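PDB 4LGO: VompD from Bartonella quintana, which probably mediates adhesion to host surfaces as a trimeric autotransporter adhesin of the outer membrane, this chain being its first N-terminal domain. Local coordinates for residues 38-43 against 65-70; 43-48 against 52-57. All coordinates share one frame; numbering follows the deposited sequence.

Two contacts within one chain lie in the same region of the trimer, and their chemistry follows their place in it. Interaction 1 lies in the buried core, where strand 37-42 meets strand 64-69 through apolar side chains alone. Interaction 2 lies partly at the surface, in the connection leading from strand 37-42 to strand 55-59, and works through one backbone hydrogen bond, one to a serine hydroxyl, and two bridging waters. Val43 ends one range and begins the other, but makes contacts only in interaction 2. Strands 55-59 and 64-69 are antiparallel neighbours, with Lys56 bonded to Asp68 through the backbone. The turn of interaction 2 thus leads into the hairpin whose second strand gives one side of interaction 1.

Interaction 1: residues 38-43 against 65-70; sequences VKFVGV and VKFDLN
One aromatic ring carries this contact: CD2 of Phe40 is the atom nearest both Val65 and Phe67. Val65 presents its CG1 branch, 4.3 Å from Phe40 CD2 and near the plane of that ring, so the methyl meets the edge of the phenyl group. The second approach is ring to ring, with CZ at the far end of Phe67 4.3 Å from the same CD2 of Phe40 and coming in obliquely. No hydrogen bond joins the two strands, whose closest CA atoms, those of Phe40 and Val65, stand 9.8 Å apart; the side chains alone span the gap. In Phe40, CG lies beside the backbone N and opposite the carbonyl carbon (chi1 -67°), a setting that lets the ring lean across to the other strand.

Farther out, strand 55-59 lies beside strand 64-69, with Ile57 packing against both Val65 and Phe67. Phe67 meets Phe67 of both other subunits, edge-to-face with that of the third, and Phe40 packs on Val65 of the third subunit. Both strands also pair in parallel with strands of neighbouring chains, so the sheets run on across the interfaces. With all three touching residues buried, the contact is hydrophobic packing that joins two strands of one chain within a core built by three, and its stability should therefore be tied to assembly of the trimer.

Interaction 2: residues 43-48 against 52-57; sequences VKAEEG and SKNIKI
The connection between strands 37-42 and 55-59 folds back on itself here, and Ser52 fastens its two limbs. Ala45 N donates to Ser52 O at 2.8 Å. The next amide along, Glu46 N, donates to Ser52 OG at 3.0 Å in a nearly straight bond (162°). A chi1 of 73° sets this hydroxyl between the serine's own N and carbonyl carbon, from where it also bonds to Asn49 O in the intervening turn.

Val43 O forms the other focus. Lys53 CA makes a C-H...O contact with Val43 O at 3.3 Å, and two waters extend the link: both lie within hydrogen-bonding distance of Val43 O, one accepting from Ile55 N and the other from Asn54 N. Lys44 and Lys53 run side by side in the same direction, their CG atoms 3.9 Å apart. Asn54 ND2, which lies 4.0 Å from Ala45 CB, bonds to Arg74 O and to Asp68 OD1 of the third subunit. One backbone bond, one hydroxyl bond and water bridges thus join the two limbs, and Glu50, through long, weak ion pairs with both, may ease the repulsion between the two neighbouring lysines.

Interaction 1: residues 38-43 against 65-70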
ATOM      1  N   VAL A  38     -16.242  -0.943 -28.477  1.00 30.95           N
ATOM      2  CA  VAL A  38     -16.137  -1.318 -27.063  1.00 29.05           C
ATOM      3  C   VAL A  38     -15.093  -0.407 -26.439  1.00 27.83           C
ATOM      4  O   VAL A  38     -14.012  -0.262 -27.009  1.00 27.66           O
ATOM      5  CB  VAL A  38     -15.707  -2.790 -26.907  1.00 28.88           C
ATOM      6  CG1 VAL A  38     -15.521  -3.195 -25.442  1.00 28.25           C
ATOM      7  CG2 VAL A  38     -16.732  -3.702 -27.586  1.00 29.76           C
ATOM      8  N   LYS A  39     -15.439   0.256 -25.329  1.00 25.78           N
ATOM      9  CA  LYS A  39     -14.483   1.104 -24.611  1.00 25.53           C
ATOM     10  C   LYS A  39     -14.067   0.494 -23.299  1.00 24.26           C
ATOM     11  O   LYS A  39     -14.917   0.044 -22.530  1.00 22.92           O
ATOM     12  CB  LYS A  39     -15.067   2.489 -24.320  1.00 27.47           C
ATOM     13  N   PHE A  40     -12.766   0.507 -23.030  1.00 23.71           N
ATOM     14  CA  PHE A  40     -12.232   0.220 -21.710  1.00 22.84           C
ATOM     15  C   PHE A  40     -11.683   1.522 -21.153  1.00 23.34           C
ATOM     16  O   PHE A  40     -10.945   2.255 -21.845  1.00 23.32           O
ATOM     17  CB  PHE A  40     -11.053  -0.754 -21.712  1.00 23.16           C
ATOM     18  CG  PHE A  40     -11.346  -2.172 -22.127  1.00 23.07           C
ATOM     19  CD1 PHE A  40     -12.619  -2.651 -22.396  1.00 23.54           C
ATOM     20  CD2 PHE A  40     -10.271  -3.044 -22.269  1.00 24.62           C
ATOM     21  CE1 PHE A  40     -12.807  -3.976 -22.799  1.00 23.85           C
ATOM     22  CE2 PHE A  40     -10.448  -4.359 -22.651  1.00 25.09           C
ATOM     23  CZ  PHE A  40     -11.715  -4.833 -22.921  1.00 25.15           C
ATOM     24  N   VAL A  41     -11.990   1.797 -19.890  1.00 22.37           N
ATOM     25  CA  VAL A  41     -11.522   3.012 -19.277  1.00 23.90           C
ATOM     26  C   VAL A  41     -11.014   2.771 -17.857  1.00 21.95           C
ATOM     27  O   VAL A  41     -11.583   1.972 -17.095  1.00 20.90           O
ATOM     28  CB  VAL A  41     -12.584   4.121 -19.279  1.00 26.43           C
ATOM     29  CG1 VAL A  41     -13.030   4.493 -20.701  1.00 28.83           C
ATOM     30  CG2 VAL A  41     -13.748   3.774 -18.386  1.00 25.91           C
ATOM     31  N   GLY A  42      -9.928   3.432 -17.512  1.00 21.95           N
ATOM     32  CA  GLY A  42      -9.479   3.470 -16.122  1.00 22.27           C
ATOM     33  C   GLY A  42     -10.191   4.613 -15.437  1.00 23.16           C
ATOM     34  O   GLY A  42     -10.168   5.733 -15.933  1.00 26.16           O
ATOM     35  N   VAL A  43     -10.788   4.340 -14.291  1.00 21.30           N
ATOM     36  CA  VAL A  43     -11.526   5.323 -13.525  1.00 22.09           C
ATOM     37  C   VAL A  43     -10.571   6.227 -12.754  1.00 22.98           C
ATOM     38  O   VAL A  43      -9.618   5.761 -12.149  1.00 22.32           O
ATOM     39  CB  VAL A  43     -12.473   4.612 -12.531  1.00 20.59           C
ATOM     40  CG1 VAL A  43     -13.215   5.611 -11.629  1.00 21.42           C
ATOM     41  CG2 VAL A  43     -13.452   3.732 -13.290  1.00 20.41           C
ATOM     42  N   VAL A  65      -3.331  -5.132 -25.317  1.00 30.52           N
ATOM     43  CA  VAL A  65      -3.928  -4.254 -24.327  1.00 28.79           C
ATOM     44  C   VAL A  65      -3.204  -4.563 -23.022  1.00 27.65           C
ATOM     45  O   VAL A  65      -3.277  -5.697 -22.521  1.00 27.60           O
ATOM     46  CB  VAL A  65      -5.446  -4.502 -24.179  1.00 27.32           C
ATOM     47  CG1 VAL A  65      -6.070  -3.476 -23.249  1.00 26.18           C
ATOM     48  CG2 VAL A  65      -6.135  -4.465 -25.532  1.00 28.30           C
ATOM     49  N   LYS A  66      -2.475  -3.567 -22.516  1.00 27.48           N
ATOM     50  CA  LYS A  66      -1.586  -3.730 -21.362  1.00 27.46           C
ATOM     51  C   LYS A  66      -2.222  -3.157 -20.102  1.00 25.58           C
ATOM     52  O   LYS A  66      -2.715  -2.041 -20.121  1.00 24.67           O
ATOM     53  CB  LYS A  66      -0.267  -3.002 -21.614  1.00 29.36           C
ATOM     54  CG  LYS A  66       0.451  -3.471 -22.876  1.00 32.18           C
ATOM     55  CD  LYS A  66       1.553  -2.515 -23.318  1.00 34.79           C
ATOM     56  CE  LYS A  66       2.578  -2.284 -22.243  1.00 35.66           C
ATOM     57  NZ  LYS A  66       3.673  -1.359 -22.673  1.00 38.06           N
ATOM     58  N   PHE A  67      -2.188  -3.944 -19.027  1.00 24.94           N
ATOM     59  CA  PHE A  67      -2.778  -3.595 -17.723  1.00 23.30           C
ATOM     60  C   PHE A  67      -1.685  -3.517 -16.676  1.00 23.38           C
ATOM     61  O   PHE A  67      -0.887  -4.444 -16.547  1.00 24.37           O
ATOM     62  CB  PHE A  67      -3.777  -4.664 -17.255  1.00 22.71           C
ATOM     63  CG  PHE A  67      -5.041  -4.747 -18.079  1.00 22.41           C
ATOM     64  CD1 PHE A  67      -5.045  -5.417 -19.302  1.00 23.65           C
ATOM     65  CD2 PHE A  67      -6.201  -4.119 -17.666  1.00 21.50           C
ATOM     66  CE1 PHE A  67      -6.192  -5.480 -20.065  1.00 23.25           C
ATOM     67  CE2 PHE A  67      -7.364  -4.199 -18.419  1.00 21.46           C
ATOM     68  CZ  PHE A  67      -7.361  -4.885 -19.617  1.00 22.04           C
ATOM     69  N   ASP A  68      -1.676  -2.426 -15.912  1.00 22.90           N
ATOM     70  CA  ASP A  68      -0.707  -2.222 -14.840  1.00 22.67           C
ATOM     71  C   ASP A  68      -1.359  -1.369 -13.783  1.00 20.97           C
ATOM     72  O   ASP A  68      -2.498  -0.913 -13.944  1.00 19.75           O
ATOM     73  CB  ASP A  68       0.565  -1.540 -15.379  1.00 24.63           C
ATOM     74  CG  ASP A  68       1.804  -1.741 -14.472  1.00 25.53           C
ATOM     75  OD1 ASP A  68       1.729  -2.372 -13.399  1.00 24.71           O
ATOM     76  OD2 ASP A  68       2.902  -1.341 -14.896  1.00 27.61           O
ATOM     77  N   LEU A  69      -0.662  -1.193 -12.669  1.00 20.60           N
ATOM     78  CA  LEU A  69      -1.019  -0.154 -11.709  1.00 19.39           C
ATOM     79  C   LEU A  69      -0.347   1.141 -12.093  1.00 20.14           C
ATOM     80  O   LEU A  69       0.752   1.153 -12.640  1.00 21.21           O
ATOM     81  CB  LEU A  69      -0.553  -0.493 -10.293  1.00 18.93           C
ATOM     82  CG  LEU A  69      -1.262  -1.677  -9.643  1.00 18.05           C
ATOM     83  CD1 LEU A  69      -0.626  -2.016  -8.281  1.00 17.64           C
ATOM     84  CD2 LEU A  69      -2.764  -1.446  -9.504  1.00 17.15           C
ATOM     85  N   ASN A  70      -1.042   2.226 -11.813  1.00 19.91           N
ATOM     86  CA  ASN A  70      -0.443   3.551 -11.741  1.00 20.67           C
ATOM     87  C   ASN A  70       0.773   3.497 -10.827  1.00 21.23           C
ATOM     88  O   ASN A  70       0.789   2.770  -9.840  1.00 20.15           O
ATOM     89  CB  ASN A  70      -1.515   4.546 -11.231  1.00 20.10           C
ATOM     90  CG  ASN A  70      -1.135   6.021 -11.403  1.00 21.50           C
ATOM     91  OD1 ASN A  70       0.006   6.441 -11.155  1.00 22.64           O
ATOM     92  ND2 ASN A  70      -2.123   6.828 -11.782  1.00 22.08           N
TER

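Interaction 2: residues 43-48 against 52-57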
ATOM      1  N   VAL A  43     -10.788   4.340 -14.291  1.00 21.30           N
ATOM      2  CA  VAL A  43     -11.526   5.323 -13.525  1.00 22.09           C
ATOM      3  C   VAL A  43     -10.571   6.227 -12.754  1.00 22.98           C
ATOM      4  O   VAL A  43      -9.618   5.761 -12.149  1.00 22.32           O
ATOM      5  CB  VAL A  43     -12.473   4.612 -12.531  1.00 20.59           C
ATOM      6  CG1 VAL A  43     -13.215   5.611 -11.629  1.00 21.42           C
ATOM      7  CG2 VAL A  43     -13.452   3.732 -13.290  1.00 20.41           C
ATOM      8  N   LYS A  44     -10.830   7.524 -12.755  1.00 24.37           N
ATOM      9  CA  LYS A  44     -10.033   8.429 -11.954  1.00 25.96           C
ATOM     10  C   LYS A  44     -10.349   8.316 -10.461  1.00 25.18           C
ATOM     11  O   LYS A  44     -11.512   8.366 -10.075  1.00 24.47           O
ATOM     12  CB  LYS A  44     -10.289   9.853 -12.381  1.00 28.61           C
ATOM     13  CG  LYS A  44      -9.629  10.162 -13.709  1.00 31.30           C
ATOM     14  CD  LYS A  44      -9.888  11.600 -14.119  1.00 34.61           C
ATOM     15  CE  LYS A  44     -11.283  11.782 -14.659  1.00 36.16           C
ATOM     16  NZ  LYS A  44     -11.412  11.105 -15.967  1.00 37.65           N
ATOM     17  N   ALA A  45      -9.308   8.202  -9.632  1.00 25.44           N
ATOM     18  CA  ALA A  45      -9.489   8.130  -8.170  1.00 26.85           C
ATOM     19  C   ALA A  45      -9.837   9.524  -7.644  1.00 30.19           C
ATOM     20  O   ALA A  45     -10.560   9.647  -6.667  1.00 31.30           O
ATOM     21  CB  ALA A  45      -8.227   7.606  -7.485  1.00 25.99           C
ATOM     22  N   GLU A  46      -9.297  10.552  -8.286  1.00 33.41           N
ATOM     23  CA  GLU A  46      -9.523  11.940  -7.890  1.00 39.51           C
ATOM     24  C   GLU A  46     -10.222  12.672  -9.036  1.00 41.43           C
ATOM     25  O   GLU A  46      -9.627  12.854 -10.097  1.00 38.66           O
ATOM     26  CB  GLU A  46      -8.192  12.614  -7.616  1.00 43.73           C
ATOM     27  CG  GLU A  46      -7.639  12.414  -6.231  1.00 46.33           C
ATOM     28  CD  GLU A  46      -6.667  13.524  -5.874  1.00 51.39           C
ATOM     29  OE1 GLU A  46      -5.771  13.828  -6.696  1.00 52.92           O
ATOM     30  OE2 GLU A  46      -6.810  14.110  -4.778  1.00 57.57           O
ATOM     31  N   GLU A  47     -11.478  13.062  -8.799  1.00 47.09           N
ATOM     32  CA  GLU A  47     -12.386  13.694  -9.797  1.00 52.86           C
ATOM     33  C   GLU A  47     -11.765  14.421 -10.988  1.00 56.95           C
ATOM     34  O   GLU A  47     -12.086  14.119 -12.150  1.00 61.29           O
ATOM     35  CB  GLU A  47     -13.310  14.695  -9.088  1.00 55.53           C
ATOM     36  N   GLY A  48     -10.915  15.405 -10.701  1.00 58.45           N
ATOM     37  CA  GLY A  48     -10.377  16.290 -11.742  1.00 59.00           C
ATOM     38  C   GLY A  48      -8.952  15.999 -12.184  1.00 57.41           C
ATOM     39  O   GLY A  48      -8.414  16.712 -13.031  1.00 58.77           O
ATOM     40  N   SER A  52      -4.763  10.294 -12.046  1.00 29.63           N
ATOM     41  CA  SER A  52      -5.139   9.502 -10.879  1.00 26.44           C
ATOM     42  C   SER A  52      -5.894   8.188 -11.188  1.00 24.00           C
ATOM     43  O   SER A  52      -6.604   7.684 -10.324  1.00 22.16           O
ATOM     44  CB  SER A  52      -5.981  10.354  -9.935  1.00 26.72           C
ATOM     45  OG  SER A  52      -7.282  10.553 -10.471  1.00 27.16           O
ATOM     46  N   LYS A  53      -5.730   7.609 -12.378  1.00 23.17           N
ATOM     47  CA  LYS A  53      -6.396   6.322 -12.690  1.00 22.75           C
ATOM     48  C   LYS A  53      -5.550   5.190 -12.111  1.00 20.68           C
ATOM     49  O   LYS A  53      -4.431   4.953 -12.575  1.00 20.58           O
ATOM     50  CB  LYS A  53      -6.555   6.149 -14.222  1.00 25.55           C
ATOM     51  CG  LYS A  53      -7.334   7.282 -14.859  1.00 27.52           C
ATOM     52  CD  LYS A  53      -7.373   7.191 -16.389  1.00 30.97           C
ATOM     53  CE  LYS A  53      -7.827   8.524 -16.964  1.00 34.97           C
ATOM     54  NZ  LYS A  53      -8.020   8.419 -18.436  1.00 37.89           N
ATOM     55  N   ASN A  54      -6.063   4.527 -11.073  1.00 18.03           N
ATOM     56  CA  ASN A  54      -5.336   3.495 -10.387  1.00 16.96           C
ATOM     57  C   ASN A  54      -4.947   2.337 -11.282  1.00 17.08           C
ATOM     58  O   ASN A  54      -3.852   1.810 -11.117  1.00 17.67           O
ATOM     59  CB  ASN A  54      -6.144   2.925  -9.214  1.00 15.47           C
ATOM     60  CG  ASN A  54      -6.149   3.810  -8.001  1.00 16.20           C
ATOM     61  OD1 ASN A  54      -5.220   4.560  -7.760  1.00 16.42           O
ATOM     62  ND2 ASN A  54      -7.235   3.742  -7.222  1.00 15.54           N
ATOM     63  N   ILE A  55      -5.840   1.959 -12.193  1.00 16.56           N
ATOM     64  CA  ILE A  55      -5.574   0.927 -13.185  1.00 17.13           C
ATOM     65  C   ILE A  55      -5.160   1.609 -14.487  1.00 18.79           C
ATOM     66  O   ILE A  55      -5.920   2.392 -15.070  1.00 18.62           O
ATOM     67  CB  ILE A  55      -6.767  -0.011 -13.437  1.00 16.91           C
ATOM     68  CG1 ILE A  55      -7.323  -0.559 -12.125  1.00 16.39           C
ATOM     69  CG2 ILE A  55      -6.366  -1.119 -14.411  1.00 16.82           C
ATOM     70  CD1 ILE A  55      -6.389  -1.461 -11.351  1.00 16.60           C
ATOM     71  N   LYS A  56      -3.917   1.345 -14.880  1.00 20.28           N
ATOM     72  CA  LYS A  56      -3.309   1.942 -16.074  1.00 21.97           C
ATOM     73  C   LYS A  56      -3.476   0.976 -17.226  1.00 22.08           C
ATOM     74  O   LYS A  56      -2.860  -0.110 -17.233  1.00 22.54           O
ATOM     75  CB  LYS A  56      -1.825   2.200 -15.838  1.00 24.08           C
ATOM     76  CG  LYS A  56      -1.056   2.773 -17.024  1.00 27.53           C
ATOM     77  CD  LYS A  56       0.444   2.798 -16.715  1.00 30.21           C
ATOM     78  CE  LYS A  56       1.319   2.898 -17.967  1.00 34.83           C
ATOM     79  NZ  LYS A  56       1.634   1.581 -18.627  1.00 36.07           N
ATOM     80  N   ILE A  57      -4.327   1.358 -18.163  1.00 22.39           N
ATOM     81  CA  ILE A  57      -4.607   0.534 -19.346  1.00 22.90           C
ATOM     82  C   ILE A  57      -4.102   1.286 -20.571  1.00 24.99           C
ATOM     83  O   ILE A  57      -4.484   2.437 -20.817  1.00 25.91           O
ATOM     84  CB  ILE A  57      -6.093   0.217 -19.555  1.00 22.62           C
ATOM     85  CG1 ILE A  57      -6.814  -0.052 -18.229  1.00 21.45           C
ATOM     86  CG2 ILE A  57      -6.256  -0.977 -20.485  1.00 22.88           C
ATOM     87  CD1 ILE A  57      -8.295  -0.311 -18.446  1.00 21.71           C
TER
HETATM   88  O   HOH W   1      -8.525   3.054 -12.466  1.00 18.16           O
HETATM   89  O   HOH W   2      -8.567   5.026  -9.781  1.00 18.20           O